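Local atomic coordinates of prophage MuSo2, 43 kDa tail protein (Shewanella oneidensis, PDB entry 3CDD), a protein that probably forms the central hub of a Mu-like phage tail baseplate, assembling as a trimer of the GpP family. Residues R208-K213 and D243-R248. Numbering follows the deposited sequence.
Sequences RQRFSK and DSEIGR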
loop_
_atom_site.group_PDB
_atom_site.type_symbol
_atom_site.label_atom_id
_atom_site.label_comp_id
_atom_site.label_asym_id
_atom_site.label_seq_id
_atom_site.Cartn_x
_atom_site.Cartn_y
_atom_site.Cartn_z
ATOM N N ARG A 208 -9.428 -11.728 14.341
ATOM C CA ARG A 208 -9.921 -10.580 13.557
ATOM C C ARG A 208 -10.722 -11.057 12.338
ATOM O O ARG A 208 -11.713 -10.438 11.959
ATOM C CB ARG A 208 -8.777 -9.650 13.108
ATOM C CG ARG A 208 -8.216 -8.746 14.204
ATOM C CD ARG A 208 -6.861 -8.094 13.814
ATOM N NE ARG A 208 -6.131 -7.591 14.990
ATOM C CZ ARG A 208 -6.324 -6.405 15.577
ATOM N NH1 ARG A 208 -7.221 -5.532 15.089
ATOM N NH2 ARG A 208 -5.604 -6.083 16.662
ATOM N N GLN A 209 -10.307 -12.177 11.755
ATOM C CA GLN A 209 -10.936 -12.673 10.531
ATOM C C GLN A 209 -11.649 -13.994 10.747
ATOM O O GLN A 209 -11.984 -14.681 9.792
ATOM C CB GLN A 209 -9.920 -12.733 9.383
ATOM C CG GLN A 209 -9.373 -11.353 9.023
ATOM C CD GLN A 209 -8.244 -11.393 8.001
ATOM O OE1 GLN A 209 -7.205 -12.032 8.222
ATOM N NE2 GLN A 209 -8.435 -10.691 6.877
ATOM N N ARG A 210 -11.891 -14.321 12.019
ATOM C CA ARG A 210 -12.587 -15.527 12.436
ATOM C C ARG A 210 -14.023 -15.203 12.751
ATOM O O ARG A 210 -14.325 -14.092 13.269
ATOM C CB ARG A 210 -11.914 -16.156 13.669
ATOM C CG ARG A 210 -10.496 -16.730 13.419
ATOM C CD ARG A 210 -10.511 -17.833 12.419
ATOM N NE ARG A 210 -11.136 -19.042 12.959
ATOM C CZ ARG A 210 -10.512 -19.923 13.736
ATOM N NH1 ARG A 210 -9.238 -19.740 14.063
ATOM N NH2 ARG A 210 -11.159 -20.987 14.193
ATOM N N PHE A 211 -14.922 -16.137 12.410
ATOM C CA PHE A 211 -16.372 -15.913 12.601
ATOM C C PHE A 211 -17.032 -17.164 13.145
ATOM O O PHE A 211 -16.535 -18.250 12.921
ATOM C CB PHE A 211 -17.049 -15.413 11.318
ATOM C CG PHE A 211 -16.465 -14.120 10.796
ATOM C CD1 PHE A 211 -15.385 -14.142 9.915
ATOM C CD2 PHE A 211 -16.983 -12.880 11.201
ATOM C CE1 PHE A 211 -14.829 -12.957 9.431
ATOM C CE2 PHE A 211 -16.423 -11.704 10.734
ATOM C CZ PHE A 211 -15.338 -11.734 9.848
ATOM N N SER A 212 -18.128 -16.988 13.882
ATOM C CA SER A 212 -18.845 -18.090 14.528
ATOM C C SER A 212 -19.733 -18.849 13.557
ATOM O O SER A 212 -20.003 -20.036 13.740
ATOM C CB SER A 212 -19.686 -17.589 15.712
ATOM O OG SER A 212 -20.584 -16.568 15.316
ATOM N N LYS A 213 -20.188 -18.145 12.527
ATOM C CA LYS A 213 -21.095 -18.708 11.533
ATOM C C LYS A 213 -20.870 -18.064 10.167
ATOM O O LYS A 213 -20.846 -16.837 10.046
ATOM C CB LYS A 213 -22.542 -18.512 11.983
ATOM C CG LYS A 213 -23.545 -19.417 11.248
ATOM C CD LYS A 213 -24.933 -19.304 11.851
ATOM C CE LYS A 213 -25.152 -20.371 12.916
ATOM N NZ LYS A 213 -26.504 -20.301 13.538
ATOM N N ASP A 243 -18.399 -22.423 12.803
ATOM C CA ASP A 243 -17.048 -22.612 13.293
ATOM C C ASP A 243 -17.133 -22.581 14.809
ATOM O O ASP A 243 -17.245 -21.508 15.426
ATOM C CB ASP A 243 -16.106 -21.529 12.763
ATOM C CG ASP A 243 -14.674 -21.688 13.279
ATOM O OD1 ASP A 243 -14.408 -22.550 14.150
ATOM O OD2 ASP A 243 -13.799 -20.936 12.810
ATOM N N SER A 244 -17.073 -23.769 15.394
ATOM C CA SER A 244 -17.245 -23.972 16.823
ATOM C C SER A 244 -16.052 -23.522 17.677
ATOM O O SER A 244 -16.146 -23.500 18.909
ATOM C CB SER A 244 -17.519 -25.448 17.080
ATOM O OG SER A 244 -16.452 -26.211 16.548
ATOM N N GLU A 245 -14.933 -23.185 17.035
ATOM C CA GLU A 245 -13.786 -22.626 17.752
ATOM C C GLU A 245 -14.088 -21.220 18.278
ATOM O O GLU A 245 -13.498 -20.776 19.264
ATOM C CB GLU A 245 -12.537 -22.594 16.861
ATOM C CG GLU A 245 -12.042 -23.989 16.421
ATOM C CD GLU A 245 -10.719 -23.972 15.626
ATOM O OE1 GLU A 245 -9.999 -22.938 15.633
ATOM O OE2 GLU A 245 -10.405 -25.017 14.999
ATOM N N ILE A 246 -15.011 -20.528 17.613
ATOM C CA ILE A 246 -15.294 -19.121 17.902
ATOM C C ILE A 246 -16.522 -19.015 18.784
ATOM O O ILE A 246 -17.642 -19.102 18.286
ATOM C CB ILE A 246 -15.490 -18.297 16.592
ATOM C CG1 ILE A 246 -14.331 -18.519 15.605
ATOM C CG2 ILE A 246 -15.712 -16.801 16.885
ATOM C CD1 ILE A 246 -12.921 -18.583 16.217
ATOM N N GLY A 247 -16.310 -18.806 20.085
ATOM C CA GLY A 247 -17.386 -18.913 21.077
ATOM C C GLY A 247 -18.189 -17.671 21.428
ATOM O O GLY A 247 -18.877 -17.643 22.448
ATOM N N ARG A 248 -18.095 -16.648 20.585
ATOM C CA ARG A 248 -18.861 -15.414 20.706
ATOM C C ARG A 248 -19.653 -15.305 19.420
ATOM O O ARG A 248 -19.208 -15.785 18.389
ATOM C CB ARG A 248 -17.872 -14.230 20.780
ATOM C CG ARG A 248 -18.467 -12.874 21.029
ATOM C CD ARG A 248 -17.516 -11.744 20.611
ATOM N NE ARG A 248 -16.160 -12.155 20.840
ATOM C CZ ARG A 248 -15.087 -11.663 20.252
ATOM N NH1 ARG A 248 -15.154 -10.660 19.386
ATOM N NH2 ARG A 248 -13.929 -12.194 20.574
HETATM O O HOH W 1 -13.478 -18.637 11.519
#
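Asp243 OD2 is gripped by two nitrogens of Arg210 and by a water. Asp243 OD2 takes the NH2 of Arg210 at 3.0 Å on its syn lone pair. Arg210 NE meets the same Asp243 OD2 at 3.3 Å, nearly along the C-O axis. The Arg210 guanidinium and the Asp243 carboxylate are nearly coplanar, 11° apart. Water 1 donates to Asp243 OD2 and accepts from Arg210 NE and Phe211 N, so it ties the backbone into the salt bridge. The Arg210 chain bends at chi2 and chi3, which folds the guanidinium back to this site. Arg210 NH2 also binds Glu245 OE1 at 2.7 Å in an almost straight bond, from above a carboxylate turned 70° to the guanidinium. Ile246 CD1 lies over one guanidinium face, toward its rim, 3.6 Å from Arg210 NH2. Asp243 OD1 accepts from Glu245 N at 3.0 Å, an Asx turn within the type I turn 243-246. Asp243 N bonds Ser212 O at 3.0 Å. Ser212 OG turns to Arg250 N, and Arg248 reaches Asp101 of the second subunit. Helix 262-278 packs on Arg210 and Asp243. The two carboxylates probably offset the buried Arg210 charge, which should hold the loop after strand 200-206 to that between strands 239-242 and 251-255.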